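Local structure of uncharacterized protein (Ruminococcus gnavus, 4QAN) at residues A[55-60]-A[78-83]; A[121-126]-A[143-148]; A[137-142]-A[164-169]. The protein is of unknown function but adopts a cystatin-like fold as a divergent member of the NTF2-like superfamily and can bind a metal ion. All coordinates share one frame; numbering follows the deposited sequence.

Contact 1. Residues A[55-60]-A[78-83]; sequences TALQIN and APTSDY
The last turn of helix 52-58 and the loop of 78-83 meet where Ser81 sets its hydroxyl against Ile59, the first residue to leave the helix. Ser81 OG donates to Ile59 O over 2.7 Å; it approaches in the carbonyl plane, with a C=O...donor angle of 155°. The hydroxyl sits between its own backbone N and carbonyl carbon (chi1 65°), and this rotation aims it at the Ile59 carbonyl while CB lies 3.3 Å from Leu57 O. Ser81 CA adds a CA-H...O contact of 3.4 Å to the same Leu57 O, so one carbonyl receives two carbon contacts from the serine. Ile59 CG2 borders the hydroxyl at 3.8 Å.

The helix ends here: Thr55 O accepts from both Gln58 N and Ile59 N, and Asn60 then caps the next helix by accepting from Lys63 N. Facing this junction, Pro79 centres an inverse gamma turn, after which 80-82 take helical backbone angles and Pro79 O accepts from Asp82 N and Tyr83 N. The helix end and the turn meet closely through their backbones, with Leu57 CA and Ser81 CA 4.3 Å apart.

Water mediates part of the joint. It accepts from Ser81 N and lies 2.6 Å from Ala56 O, to which it can donate; the direct approach of Ser81 N to that oxygen has too poor an angle for a hydrogen bond. Thr80 CB rests 3.5 Å from Ala56 O, and its CG2, anti to the backbone N, makes the apolar contact, 4.0 Å from Leu57 CD2. Thr80 OG1 is hydrogen-bonded instead to Thr90 OG1 on helix 87-108, the helix that also packs against Ala56.

Contact 2. Residues A[121-126]-A[143-148]; sequences AEKKEK and ELEIYV
Two carboxylates, those of Glu143 and Glu145, are the flat groups against which the Lys123 side chain lies. The ammonium comes over one face of the Glu143 carboxylate: Lys123 NZ stands well above the plane through Glu143 CD, OE1 and OE2, at 3.5 Å from OE2 and 3.6 Å from OE1. This approach from above the carboxylate plane suits a salt bridge whose hydrogen bond to OE2 is long and weak. The Glu145 carboxylate takes the aliphatic part of the lysine instead. Lys123 CG lies 3.5 Å from Glu145 OE2 and above that plane too, while the two side chains cross at about a right angle. A bend at chi3 (80°) turns the end of the lysine from Glu145 toward Glu143; Glu143, helped by a long, weak ion pair to Glu175, probably stabilises its positive charge, the Glu145 carboxylate being more distant from NZ.

The backbones hold the strands in antiparallel register. Ala121 and Glu145 form a hydrogen-bonded pair, Ala121 N to Glu145 O and Glu145 N to Ala121 O both spanning 2.8 Å, the former almost straight at 175°. Glu122 and Leu144 form the following non-hydrogen-bonded pair. Beyond the regular strand, Lys123 N still donates to Glu143 O, extending the pairing as the chain leaves the sheet.

Strand 116-122 thus borders strand 140-150, whose other neighbour is strand 153-164, reached through backbone bonds of Leu144 with Phe159. On the face bearing Leu144, helix 27-39 packs through Val31; helix 126-135 begins just after Glu125 and touches Glu143 through Arg128 and Leu132.

Contact 3. Residues A[137-142]-A[164-169]; sequences AAQEVS and YEKNWK
Gln139 reaches across to the turn at Glu165 and Lys166. From CB, which points toward the turn, the chain runs out extended: CG passes 3.9 Å from Glu165 N, CD comes within 3.3 Å of the same nitrogen, and OE1 at the tip accepts from Lys166 N at 2.6 Å. The N-H...O angle is 150°, and the donor is tilted 21° from the amide's carbonyl plane. Glu165 N is also close to OE1, but its angle is too poor for a hydrogen bond. The NE2 branch lies beside Glu165 N and CA.

The target is a type I' turn, Tyr164 to Asn167, with mutual backbone bonds between its end residues: a two-residue beta hairpin joining strands 153-164 and 167-172.

The aromatic residues at and just beyond the turn take up the rest. Ala138 CB sits over one face of the Tyr164 ring, toward its rim, 4.0 Å from CE1, just after a Schellman motif has ended helix 126-135; Tyr164 OH bonds to Leu136 O of that helix terminus. Trp168 meets the strand with its six-membered ring. Glu140 CB approaches CH2 at 3.5 Å and Glu140 OE1 lies at the ring edge, in plane, the carboxylate turned 81° to the indole. Ser142 CB follows at 3.9 Å from CZ3, its OG engaged with Glu27.

Chemically, one side-chain carbonyl takes one N-H of the turn's backbone, a single polar tie between the strand's start and the hairpin, and the placing of a carboxylate oxygen at the indole edge is consistent with a weak electrostatic attraction to the ring's CH hydrogens.

All three contacts are partly buried, but the centre of contact 1 is about 12 Å from the chain's centre, against about 27 Å and 21 Å for the centres of contacts 2 and 3. Contacts 2 and 3 share strand 140-150: contact 2 pairs it with strand 116-122, whereas contact 3 joins its start to the hairpin beyond strand 153-164. Contact 1 is made of helix end and loop, yet meets contact 3 where Gln58 CB packs on Tyr164 CE1 at 3.6 Å. Their chemistry differs accordingly: hydroxyl, water and carbonyl at the helix end, backbone pairing with charged side chains at the sheet's border, and amide plus aromatic packing at the hairpin.

Contact 1. Residues A[55-60]-A[78-83]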
ATOM      1  N   THR A  55     -10.060   0.624  -6.907  1.00 43.68           N
ATOM      2  CA  THR A  55      -9.002   1.529  -7.361  1.00 45.15           C
ATOM      3  C   THR A  55      -7.791   0.731  -7.846  1.00 43.38           C
ATOM      4  O   THR A  55      -7.267   0.986  -8.929  1.00 43.43           O
ATOM      5  CB  THR A  55      -8.572   2.504  -6.252  1.00 51.42           C
ATOM      6  OG1 THR A  55      -9.698   3.287  -5.835  1.00 62.08           O
ATOM      7  CG2 THR A  55      -7.457   3.433  -6.725  1.00 52.89           C
ATOM      8  N   ALA A  56      -7.353  -0.245  -7.057  1.00 41.97           N
ATOM      9  CA  ALA A  56      -6.151  -1.012  -7.409  1.00 39.94           C
ATOM     10  C   ALA A  56      -6.257  -1.692  -8.794  1.00 39.48           C
ATOM     11  O   ALA A  56      -5.296  -1.706  -9.551  1.00 37.54           O
ATOM     12  CB  ALA A  56      -5.838  -2.043  -6.333  1.00 39.97           C
ATOM     13  N   LEU A  57      -7.427  -2.223  -9.124  1.00 36.73           N
ATOM     14  CA  LEU A  57      -7.639  -2.894 -10.413  1.00 40.01           C
ATOM     15  C   LEU A  57      -8.000  -1.965 -11.594  1.00 41.09           C
ATOM     16  O   LEU A  57      -7.814  -2.356 -12.749  1.00 38.09           O
ATOM     17  CB  LEU A  57      -8.713  -3.971 -10.265  1.00 43.12           C
ATOM     18  CG  LEU A  57      -8.364  -5.092  -9.274  1.00 46.39           C
ATOM     19  CD1 LEU A  57      -9.612  -5.895  -8.908  1.00 47.60           C
ATOM     20  CD2 LEU A  57      -7.280  -5.992  -9.840  1.00 47.25           C
ATOM     21  N   GLN A  58      -8.456  -0.740 -11.308  1.00 42.27           N
ATOM     22  CA  GLN A  58      -9.031   0.155 -12.328  1.00 47.01           C
ATOM     23  C   GLN A  58      -8.263   1.454 -12.602  1.00 44.10           C
ATOM     24  O   GLN A  58      -8.390   2.026 -13.688  1.00 43.75           O
ATOM     25  CB  GLN A  58     -10.463   0.538 -11.934  1.00 53.51           C
ATOM     26  CG  GLN A  58     -11.388  -0.635 -11.680  1.00 57.22           C
ATOM     27  CD  GLN A  58     -11.690  -1.384 -12.946  1.00 65.63           C
ATOM     28  OE1 GLN A  58     -12.424  -0.891 -13.803  1.00 80.72           O
ATOM     29  NE2 GLN A  58     -11.119  -2.577 -13.085  1.00 68.26           N
ATOM     30  N   ILE A  59      -7.491   1.930 -11.628  1.00 42.98           N
ATOM     31  CA  ILE A  59      -6.856   3.238 -11.749  1.00 43.67           C
ATOM     32  C   ILE A  59      -6.107   3.435 -13.078  1.00 43.34           C
ATOM     33  O   ILE A  59      -5.397   2.548 -13.534  1.00 45.14           O
ATOM     34  CB  ILE A  59      -5.920   3.547 -10.555  1.00 42.95           C
ATOM     35  CG1 ILE A  59      -5.527   5.026 -10.572  1.00 42.30           C
ATOM     36  CG2 ILE A  59      -4.680   2.660 -10.578  1.00 44.32           C
ATOM     37  CD1 ILE A  59      -5.106   5.561  -9.227  1.00 43.24           C
ATOM     38  N   ASN A  60      -6.281   4.615 -13.676  1.00 46.92           N
ATOM     39  CA  ASN A  60      -5.639   4.984 -14.933  1.00 46.14           C
ATOM     40  C   ASN A  60      -4.283   5.611 -14.658  1.00 47.35           C
ATOM     41  O   ASN A  60      -4.199   6.754 -14.193  1.00 49.22           O
ATOM     42  CB  ASN A  60      -6.526   5.968 -15.700  1.00 49.80           C
ATOM     43  CG  ASN A  60      -6.001   6.294 -17.097  1.00 51.65           C
ATOM     44  OD1 ASN A  60      -4.791   6.356 -17.347  1.00 47.78           O
ATOM     45  ND2 ASN A  60      -6.927   6.544 -18.011  1.00 57.78           N
ATOM     46  N   ALA A  78       2.022   0.339  -6.784  1.00 30.92           N
ATOM     47  CA  ALA A  78       2.393  -0.391  -8.004  1.00 29.31           C
ATOM     48  C   ALA A  78       1.239  -0.422  -8.990  1.00 31.22           C
ATOM     49  O   ALA A  78       0.083  -0.358  -8.560  1.00 34.33           O
ATOM     50  CB  ALA A  78       2.824  -1.813  -7.652  1.00 29.09           C
ATOM     51  N   PRO A  79       1.543  -0.529 -10.309  1.00 31.39           N
ATOM     52  CA  PRO A  79       0.560  -0.480 -11.389  1.00 38.32           C
ATOM     53  C   PRO A  79      -0.229  -1.795 -11.624  1.00 38.86           C
ATOM     54  O   PRO A  79      -0.152  -2.419 -12.694  1.00 36.94           O
ATOM     55  CB  PRO A  79       1.416  -0.107 -12.605  1.00 39.03           C
ATOM     56  CG  PRO A  79       2.725  -0.739 -12.320  1.00 35.25           C
ATOM     57  CD  PRO A  79       2.920  -0.537 -10.847  1.00 34.96           C
ATOM     58  N   THR A  80      -1.010  -2.171 -10.618  1.00 36.68           N
ATOM     59  CA  THR A  80      -1.765  -3.412 -10.635  1.00 35.12           C
ATOM     60  C   THR A  80      -2.843  -3.405 -11.716  1.00 36.07           C
ATOM     61  O   THR A  80      -3.159  -4.448 -12.271  1.00 36.39           O
ATOM     62  CB  THR A  80      -2.390  -3.694  -9.255  1.00 32.36           C
ATOM     63  OG1 THR A  80      -1.364  -4.146  -8.370  1.00 33.21           O
ATOM     64  CG2 THR A  80      -3.479  -4.749  -9.322  1.00 31.75           C
ATOM     65  N   SER A  81      -3.404  -2.240 -12.005  1.00 39.54           N
ATOM     66  CA  SER A  81      -4.410  -2.115 -13.068  1.00 40.34           C
ATOM     67  C   SER A  81      -3.838  -2.428 -14.457  1.00 40.89           C
ATOM     68  O   SER A  81      -4.585  -2.793 -15.350  1.00 41.32           O
ATOM     69  CB  SER A  81      -4.992  -0.698 -13.086  1.00 43.37           C
ATOM     70  OG  SER A  81      -4.003   0.263 -13.434  1.00 42.73           O
ATOM     71  N   ASP A  82      -2.525  -2.271 -14.642  1.00 38.26           N
ATOM     72  CA  ASP A  82      -1.887  -2.711 -15.880  1.00 39.87           C
ATOM     73  C   ASP A  82      -1.320  -4.121 -15.766  1.00 37.21           C
ATOM     74  O   ASP A  82      -1.329  -4.861 -16.731  1.00 37.25           O
ATOM     75  CB  ASP A  82      -0.782  -1.743 -16.292  1.00 41.33           C
ATOM     76  CG  ASP A  82      -1.332  -0.403 -16.751  1.00 43.80           C
ATOM     77  OD1 ASP A  82      -2.108  -0.377 -17.726  1.00 45.15           O
ATOM     78  OD2 ASP A  82      -0.999   0.617 -16.129  1.00 44.30           O
ATOM     79  N   TYR A  83      -0.800  -4.476 -14.600  1.00 36.65           N
ATOM     80  CA  TYR A  83      -0.166  -5.770 -14.407  1.00 35.53           C
ATOM     81  C   TYR A  83      -0.622  -6.376 -13.095  1.00 33.99           C
ATOM     82  O   TYR A  83      -0.160  -5.974 -12.032  1.00 32.17           O
ATOM     83  CB  TYR A  83       1.351  -5.607 -14.421  1.00 35.02           C
ATOM     84  CG  TYR A  83       1.858  -4.805 -15.579  1.00 35.72           C
ATOM     85  CD1 TYR A  83       1.879  -5.347 -16.863  1.00 39.35           C
ATOM     86  CD2 TYR A  83       2.325  -3.501 -15.409  1.00 36.70           C
ATOM     87  CE1 TYR A  83       2.355  -4.619 -17.949  1.00 39.73           C
ATOM     88  CE2 TYR A  83       2.799  -2.758 -16.492  1.00 35.68           C
ATOM     89  CZ  TYR A  83       2.812  -3.321 -17.756  1.00 37.82           C
ATOM     90  OH  TYR A  83       3.277  -2.610 -18.839  1.00 38.11           O
TER
HETATM   91  O   HOH W   1      -3.112  -0.303  -9.649  1.00 33.06           O

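Contact 2. Residues A[121-126]-A[143-148]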
ATOM      1  N   ALA A 121     -23.210  17.515   1.784  1.00 71.03           N
ATOM      2  CA  ALA A 121     -23.520  18.299   0.585  1.00 72.77           C
ATOM      3  C   ALA A 121     -22.651  17.879  -0.594  1.00 70.77           C
ATOM      4  O   ALA A 121     -21.469  17.624  -0.421  1.00 69.91           O
ATOM      5  CB  ALA A 121     -23.340  19.780   0.872  1.00 73.00           C
ATOM      6  N   GLU A 122     -23.244  17.816  -1.787  1.00 74.39           N
ATOM      7  CA  GLU A 122     -22.511  17.476  -3.008  1.00 78.71           C
ATOM      8  C   GLU A 122     -21.831  18.708  -3.581  1.00 78.95           C
ATOM      9  O   GLU A 122     -22.503  19.603  -4.062  1.00 82.26           O
ATOM     10  CB  GLU A 122     -23.445  16.876  -4.070  1.00 88.23           C
ATOM     11  CG  GLU A 122     -23.870  15.438  -3.794  1.00 94.89           C
ATOM     12  CD  GLU A 122     -24.547  14.770  -4.982  1.00 99.97           C
ATOM     13  OE1 GLU A 122     -24.103  14.976  -6.137  1.00102.27           O
ATOM     14  OE2 GLU A 122     -25.520  14.020  -4.756  1.00103.57           O
ATOM     15  N   LYS A 123     -20.502  18.743  -3.545  1.00 80.12           N
ATOM     16  CA  LYS A 123     -19.741  19.887  -4.070  1.00 87.12           C
ATOM     17  C   LYS A 123     -20.044  20.106  -5.561  1.00 92.44           C
ATOM     18  O   LYS A 123     -20.275  19.146  -6.294  1.00 96.55           O
ATOM     19  CB  LYS A 123     -18.239  19.678  -3.850  1.00 85.25           C
ATOM     20  CG  LYS A 123     -17.498  20.935  -3.443  1.00 90.57           C
ATOM     21  CD  LYS A 123     -16.037  20.654  -3.140  1.00 92.04           C
ATOM     22  CE  LYS A 123     -15.225  20.561  -4.419  1.00 95.41           C
ATOM     23  NZ  LYS A 123     -13.783  20.320  -4.148  1.00 93.31           N
ATOM     24  N   LYS A 124     -20.042  21.363  -6.003  1.00 94.75           N
ATOM     25  CA  LYS A 124     -20.504  21.711  -7.356  1.00101.52           C
ATOM     26  C   LYS A 124     -19.368  21.972  -8.353  1.00102.72           C
ATOM     27  O   LYS A 124     -19.169  23.114  -8.770  1.00108.63           O
ATOM     28  CB  LYS A 124     -21.421  22.937  -7.299  1.00 97.43           C
ATOM     29  N   GLU A 125     -18.651  20.913  -8.742  1.00 95.64           N
ATOM     30  CA  GLU A 125     -17.555  21.004  -9.723  1.00 95.37           C
ATOM     31  C   GLU A 125     -17.612  19.843 -10.729  1.00 93.92           C
ATOM     32  O   GLU A 125     -17.030  18.786 -10.488  1.00 97.05           O
ATOM     33  CB  GLU A 125     -16.181  20.980  -9.029  1.00 96.74           C
ATOM     34  CG  GLU A 125     -16.139  21.450  -7.582  1.00101.26           C
ATOM     35  CD  GLU A 125     -16.072  22.956  -7.447  1.00109.45           C
ATOM     36  OE1 GLU A 125     -15.082  23.540  -7.935  1.00112.66           O
ATOM     37  OE2 GLU A 125     -16.991  23.549  -6.839  1.00110.24           O
ATOM     38  N   LYS A 126     -18.297  20.032 -11.852  1.00 94.21           N
ATOM     39  CA  LYS A 126     -18.379  18.990 -12.890  1.00 93.51           C
ATOM     40  C   LYS A 126     -17.036  18.787 -13.613  1.00 90.77           C
ATOM     41  O   LYS A 126     -16.745  17.687 -14.109  1.00 84.00           O
ATOM     42  CB  LYS A 126     -19.482  19.317 -13.907  1.00 92.26           C
ATOM     43  N   GLU A 143     -17.545  14.499  -5.168  1.00 62.95           N
ATOM     44  CA  GLU A 143     -16.826  15.195  -4.103  1.00 63.94           C
ATOM     45  C   GLU A 143     -17.833  15.780  -3.131  1.00 63.70           C
ATOM     46  O   GLU A 143     -18.631  16.631  -3.507  1.00 70.67           O
ATOM     47  CB  GLU A 143     -15.947  16.307  -4.673  1.00 66.42           C
ATOM     48  CG  GLU A 143     -14.579  15.839  -5.142  1.00 65.26           C
ATOM     49  CD  GLU A 143     -13.721  16.991  -5.638  1.00 68.53           C
ATOM     50  OE1 GLU A 143     -14.174  17.690  -6.572  1.00 73.68           O
ATOM     51  OE2 GLU A 143     -12.604  17.198  -5.100  1.00 66.30           O
ATOM     52  N   LEU A 144     -17.796  15.311  -1.886  1.00 62.23           N
ATOM     53  CA  LEU A 144     -18.769  15.717  -0.882  1.00 64.05           C
ATOM     54  C   LEU A 144     -18.133  16.540   0.212  1.00 61.74           C
ATOM     55  O   LEU A 144     -17.016  16.262   0.645  1.00 58.23           O
ATOM     56  CB  LEU A 144     -19.469  14.504  -0.261  1.00 66.19           C
ATOM     57  CG  LEU A 144     -20.334  13.697  -1.238  1.00 70.38           C
ATOM     58  CD1 LEU A 144     -19.568  12.492  -1.760  1.00 67.89           C
ATOM     59  CD2 LEU A 144     -21.637  13.251  -0.595  1.00 72.63           C
ATOM     60  N   GLU A 145     -18.858  17.574   0.626  1.00 63.31           N
ATOM     61  CA  GLU A 145     -18.534  18.348   1.807  1.00 64.77           C
ATOM     62  C   GLU A 145     -19.404  17.819   2.933  1.00 63.65           C
ATOM     63  O   GLU A 145     -20.621  17.694   2.773  1.00 63.68           O
ATOM     64  CB  GLU A 145     -18.854  19.823   1.584  1.00 74.03           C
ATOM     65  CG  GLU A 145     -18.153  20.464   0.396  1.00 78.62           C
ATOM     66  CD  GLU A 145     -18.524  21.928   0.239  1.00 89.15           C
ATOM     67  OE1 GLU A 145     -19.556  22.352   0.806  1.00 94.31           O
ATOM     68  OE2 GLU A 145     -17.783  22.660  -0.448  1.00 99.72           O
ATOM     69  N   ILE A 146     -18.790  17.526   4.073  1.00 59.07           N
ATOM     70  CA  ILE A 146     -19.506  16.914   5.186  1.00 59.93           C
ATOM     71  C   ILE A 146     -19.387  17.803   6.417  1.00 61.21           C
ATOM     72  O   ILE A 146     -18.287  18.131   6.842  1.00 62.31           O
ATOM     73  CB  ILE A 146     -18.948  15.509   5.478  1.00 56.98           C
ATOM     74  CG1 ILE A 146     -18.988  14.651   4.210  1.00 57.06           C
ATOM     75  CG2 ILE A 146     -19.717  14.820   6.598  1.00 55.30           C
ATOM     76  CD1 ILE A 146     -18.031  13.487   4.250  1.00 56.03           C
ATOM     77  N   TYR A 147     -20.527  18.193   6.976  1.00 63.24           N
ATOM     78  CA  TYR A 147     -20.555  19.021   8.174  1.00 65.99           C
ATOM     79  C   TYR A 147     -20.933  18.157   9.368  1.00 66.53           C
ATOM     80  O   TYR A 147     -22.018  17.576   9.410  1.00 70.33           O
ATOM     81  CB  TYR A 147     -21.538  20.193   8.005  1.00 67.80           C
ATOM     82  CG  TYR A 147     -21.153  21.112   6.863  1.00 67.69           C
ATOM     83  CD1 TYR A 147     -20.294  22.186   7.068  1.00 68.51           C
ATOM     84  CD2 TYR A 147     -21.619  20.883   5.568  1.00 68.27           C
ATOM     85  CE1 TYR A 147     -19.922  23.019   6.020  1.00 70.30           C
ATOM     86  CE2 TYR A 147     -21.252  21.708   4.512  1.00 69.95           C
ATOM     87  CZ  TYR A 147     -20.403  22.776   4.743  1.00 71.05           C
ATOM     88  OH  TYR A 147     -20.025  23.604   3.708  1.00 71.85           O
ATOM     89  N   VAL A 148     -20.025  18.068  10.330  1.00 65.66           N
ATOM     90  CA  VAL A 148     -20.264  17.302  11.543  1.00 66.47           C
ATOM     91  C   VAL A 148     -20.099  18.179  12.775  1.00 68.97           C
ATOM     92  O   VAL A 148     -19.626  19.307  12.676  1.00 69.24           O
ATOM     93  CB  VAL A 148     -19.317  16.090  11.642  1.00 63.57           C
ATOM     94  CG1 VAL A 148     -19.475  15.203  10.414  1.00 61.21           C
ATOM     95  CG2 VAL A 148     -17.865  16.530  11.819  1.00 62.28           C
TER

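Contact 3. Residues A[137-142]-A[164-169]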
ATOM      1  N   ALA A 137     -10.688   5.757 -13.594  1.00 48.02           N
ATOM      2  CA  ALA A 137     -11.474   4.935 -14.526  1.00 49.42           C
ATOM      3  C   ALA A 137     -12.822   4.546 -13.900  1.00 52.01           C
ATOM      4  O   ALA A 137     -13.273   3.401 -13.998  1.00 50.88           O
ATOM      5  CB  ALA A 137     -10.698   3.702 -14.953  1.00 46.24           C
ATOM      6  N   ALA A 138     -13.455   5.528 -13.264  1.00 54.75           N
ATOM      7  CA  ALA A 138     -14.658   5.302 -12.474  1.00 57.17           C
ATOM      8  C   ALA A 138     -15.905   5.704 -13.241  1.00 61.05           C
ATOM      9  O   ALA A 138     -15.859   6.565 -14.116  1.00 63.86           O
ATOM     10  CB  ALA A 138     -14.574   6.089 -11.180  1.00 55.38           C
ATOM     11  N   GLN A 139     -17.023   5.080 -12.897  1.00 62.86           N
ATOM     12  CA  GLN A 139     -18.309   5.453 -13.478  1.00 66.19           C
ATOM     13  C   GLN A 139     -18.702   6.870 -13.062  1.00 63.38           C
ATOM     14  O   GLN A 139     -19.031   7.685 -13.909  1.00 62.84           O
ATOM     15  CB  GLN A 139     -19.394   4.473 -13.050  1.00 69.51           C
ATOM     16  CG  GLN A 139     -19.185   3.064 -13.568  1.00 72.01           C
ATOM     17  CD  GLN A 139     -20.400   2.198 -13.320  1.00 79.04           C
ATOM     18  OE1 GLN A 139     -20.862   2.071 -12.183  1.00 78.58           O
ATOM     19  NE2 GLN A 139     -20.938   1.607 -14.382  1.00 85.47           N
ATOM     20  N   GLU A 140     -18.665   7.144 -11.759  1.00 60.86           N
ATOM     21  CA  GLU A 140     -18.879   8.490 -11.221  1.00 60.05           C
ATOM     22  C   GLU A 140     -17.888   8.778 -10.091  1.00 56.99           C
ATOM     23  O   GLU A 140     -17.548   7.884  -9.311  1.00 55.15           O
ATOM     24  CB  GLU A 140     -20.291   8.643 -10.640  1.00 63.62           C
ATOM     25  CG  GLU A 140     -21.459   8.410 -11.588  1.00 67.33           C
ATOM     26  CD  GLU A 140     -22.759   9.021 -11.071  1.00 72.60           C
ATOM     27  OE1 GLU A 140     -22.694  10.017 -10.308  1.00 73.18           O
ATOM     28  OE2 GLU A 140     -23.850   8.511 -11.425  1.00 74.32           O
ATOM     29  N   VAL A 141     -17.429  10.025 -10.014  1.00 55.37           N
ATOM     30  CA  VAL A 141     -16.774  10.555  -8.822  1.00 53.46           C
ATOM     31  C   VAL A 141     -17.674  11.632  -8.246  1.00 55.59           C
ATOM     32  O   VAL A 141     -18.206  12.464  -8.977  1.00 60.40           O
ATOM     33  CB  VAL A 141     -15.380  11.150  -9.132  1.00 52.34           C
ATOM     34  CG1 VAL A 141     -14.880  12.029  -7.993  1.00 51.18           C
ATOM     35  CG2 VAL A 141     -14.383  10.039  -9.392  1.00 50.80           C
ATOM     36  N   SER A 142     -17.857  11.613  -6.933  1.00 57.15           N
ATOM     37  CA  SER A 142     -18.657  12.637  -6.262  1.00 60.17           C
ATOM     38  C   SER A 142     -17.875  13.211  -5.085  1.00 59.58           C
ATOM     39  O   SER A 142     -17.558  12.489  -4.141  1.00 57.63           O
ATOM     40  CB  SER A 142     -19.978  12.053  -5.788  1.00 60.27           C
ATOM     41  OG  SER A 142     -20.633  12.970  -4.943  1.00 64.93           O
ATOM     42  N   TYR A 164     -18.024   2.337  -8.933  1.00 57.51           N
ATOM     43  CA  TYR A 164     -17.660   1.333  -9.922  1.00 58.43           C
ATOM     44  C   TYR A 164     -18.782   0.314  -9.982  1.00 59.39           C
ATOM     45  O   TYR A 164     -19.231  -0.168  -8.947  1.00 59.99           O
ATOM     46  CB  TYR A 164     -16.382   0.603  -9.541  1.00 53.58           C
ATOM     47  CG  TYR A 164     -15.134   1.442  -9.451  1.00 50.34           C
ATOM     48  CD1 TYR A 164     -14.305   1.625 -10.556  1.00 49.40           C
ATOM     49  CD2 TYR A 164     -14.757   2.016  -8.248  1.00 47.69           C
ATOM     50  CE1 TYR A 164     -13.136   2.373 -10.458  1.00 48.64           C
ATOM     51  CE2 TYR A 164     -13.601   2.767  -8.143  1.00 47.03           C
ATOM     52  CZ  TYR A 164     -12.789   2.941  -9.244  1.00 47.13           C
ATOM     53  OH  TYR A 164     -11.635   3.691  -9.107  1.00 45.23           O
ATOM     54  N   GLU A 165     -19.213  -0.013 -11.197  1.00 62.84           N
ATOM     55  CA  GLU A 165     -20.277  -0.992 -11.431  1.00 65.08           C
ATOM     56  C   GLU A 165     -21.476  -0.779 -10.511  1.00 64.25           C
ATOM     57  O   GLU A 165     -22.018  -1.726  -9.934  1.00 66.19           O
ATOM     58  CB  GLU A 165     -19.727  -2.415 -11.300  1.00 67.50           C
ATOM     59  CG  GLU A 165     -18.468  -2.643 -12.124  1.00 70.62           C
ATOM     60  CD  GLU A 165     -18.369  -4.045 -12.698  1.00 75.71           C
ATOM     61  OE1 GLU A 165     -19.092  -4.343 -13.678  1.00 75.13           O
ATOM     62  OE2 GLU A 165     -17.549  -4.840 -12.183  1.00 81.74           O
ATOM     63  N   LYS A 166     -21.885   0.479 -10.391  1.00 64.49           N
ATOM     64  CA  LYS A 166     -23.102   0.860  -9.669  1.00 65.58           C
ATOM     65  C   LYS A 166     -22.976   0.729  -8.146  1.00 63.75           C
ATOM     66  O   LYS A 166     -23.979   0.731  -7.444  1.00 64.30           O
ATOM     67  CB  LYS A 166     -24.309   0.058 -10.186  1.00 69.48           C
ATOM     68  CG  LYS A 166     -24.234  -0.316 -11.668  1.00 70.98           C
ATOM     69  CD  LYS A 166     -25.599  -0.556 -12.291  1.00 73.62           C
ATOM     70  CE  LYS A 166     -26.009   0.622 -13.161  1.00 76.19           C
ATOM     71  NZ  LYS A 166     -27.363   0.436 -13.745  1.00 81.50           N
ATOM     72  N   ASN A 167     -21.747   0.627  -7.636  1.00 61.40           N
ATOM     73  CA  ASN A 167     -21.515   0.499  -6.191  1.00 60.33           C
ATOM     74  C   ASN A 167     -20.539   1.547  -5.706  1.00 57.01           C
ATOM     75  O   ASN A 167     -19.458   1.689  -6.272  1.00 50.92           O
ATOM     76  CB  ASN A 167     -20.939  -0.870  -5.863  1.00 60.11           C
ATOM     77  CG  ASN A 167     -21.917  -1.989  -6.118  1.00 65.75           C
ATOM     78  OD1 ASN A 167     -23.132  -1.819  -5.988  1.00 70.12           O
ATOM     79  ND2 ASN A 167     -21.391  -3.150  -6.479  1.00 66.19           N
ATOM     80  N   TRP A 168     -20.905   2.257  -4.646  1.00 56.79           N
ATOM     81  CA  TRP A 168     -20.087   3.364  -4.151  1.00 53.93           C
ATOM     82  C   TRP A 168     -19.091   2.947  -3.078  1.00 51.41           C
ATOM     83  O   TRP A 168     -19.346   2.044  -2.282  1.00 46.68           O
ATOM     84  CB  TRP A 168     -20.973   4.480  -3.612  1.00 55.50           C
ATOM     85  CG  TRP A 168     -21.727   5.175  -4.697  1.00 57.93           C
ATOM     86  CD1 TRP A 168     -22.958   4.852  -5.187  1.00 59.74           C
ATOM     87  CD2 TRP A 168     -21.283   6.311  -5.438  1.00 57.80           C
ATOM     88  NE1 TRP A 168     -23.312   5.722  -6.186  1.00 60.63           N
ATOM     89  CE2 TRP A 168     -22.298   6.629  -6.360  1.00 59.49           C
ATOM     90  CE3 TRP A 168     -20.123   7.100  -5.401  1.00 56.28           C
ATOM     91  CZ2 TRP A 168     -22.194   7.698  -7.240  1.00 60.24           C
ATOM     92  CZ3 TRP A 168     -20.020   8.162  -6.276  1.00 57.17           C
ATOM     93  CH2 TRP A 168     -21.051   8.451  -7.186  1.00 58.99           C
ATOM     94  N   LYS A 169     -17.940   3.615  -3.086  1.00 51.77           N
ATOM     95  CA  LYS A 169     -16.995   3.540  -1.991  1.00 50.82           C
ATOM     96  C   LYS A 169     -16.257   4.861  -1.837  1.00 48.94           C
ATOM     97  O   LYS A 169     -16.268   5.707  -2.728  1.00 48.24           O
ATOM     98  CB  LYS A 169     -16.016   2.382  -2.201  1.00 54.49           C
ATOM     99  CG  LYS A 169     -16.645   1.016  -1.952  1.00 55.62           C
ATOM    100  CD  LYS A 169     -15.638   0.036  -1.402  1.00 60.69           C
ATOM    101  CE  LYS A 169     -16.255  -1.333  -1.224  1.00 61.26           C
ATOM    102  NZ  LYS A 169     -15.172  -2.321  -1.003  1.00 63.20           N
TER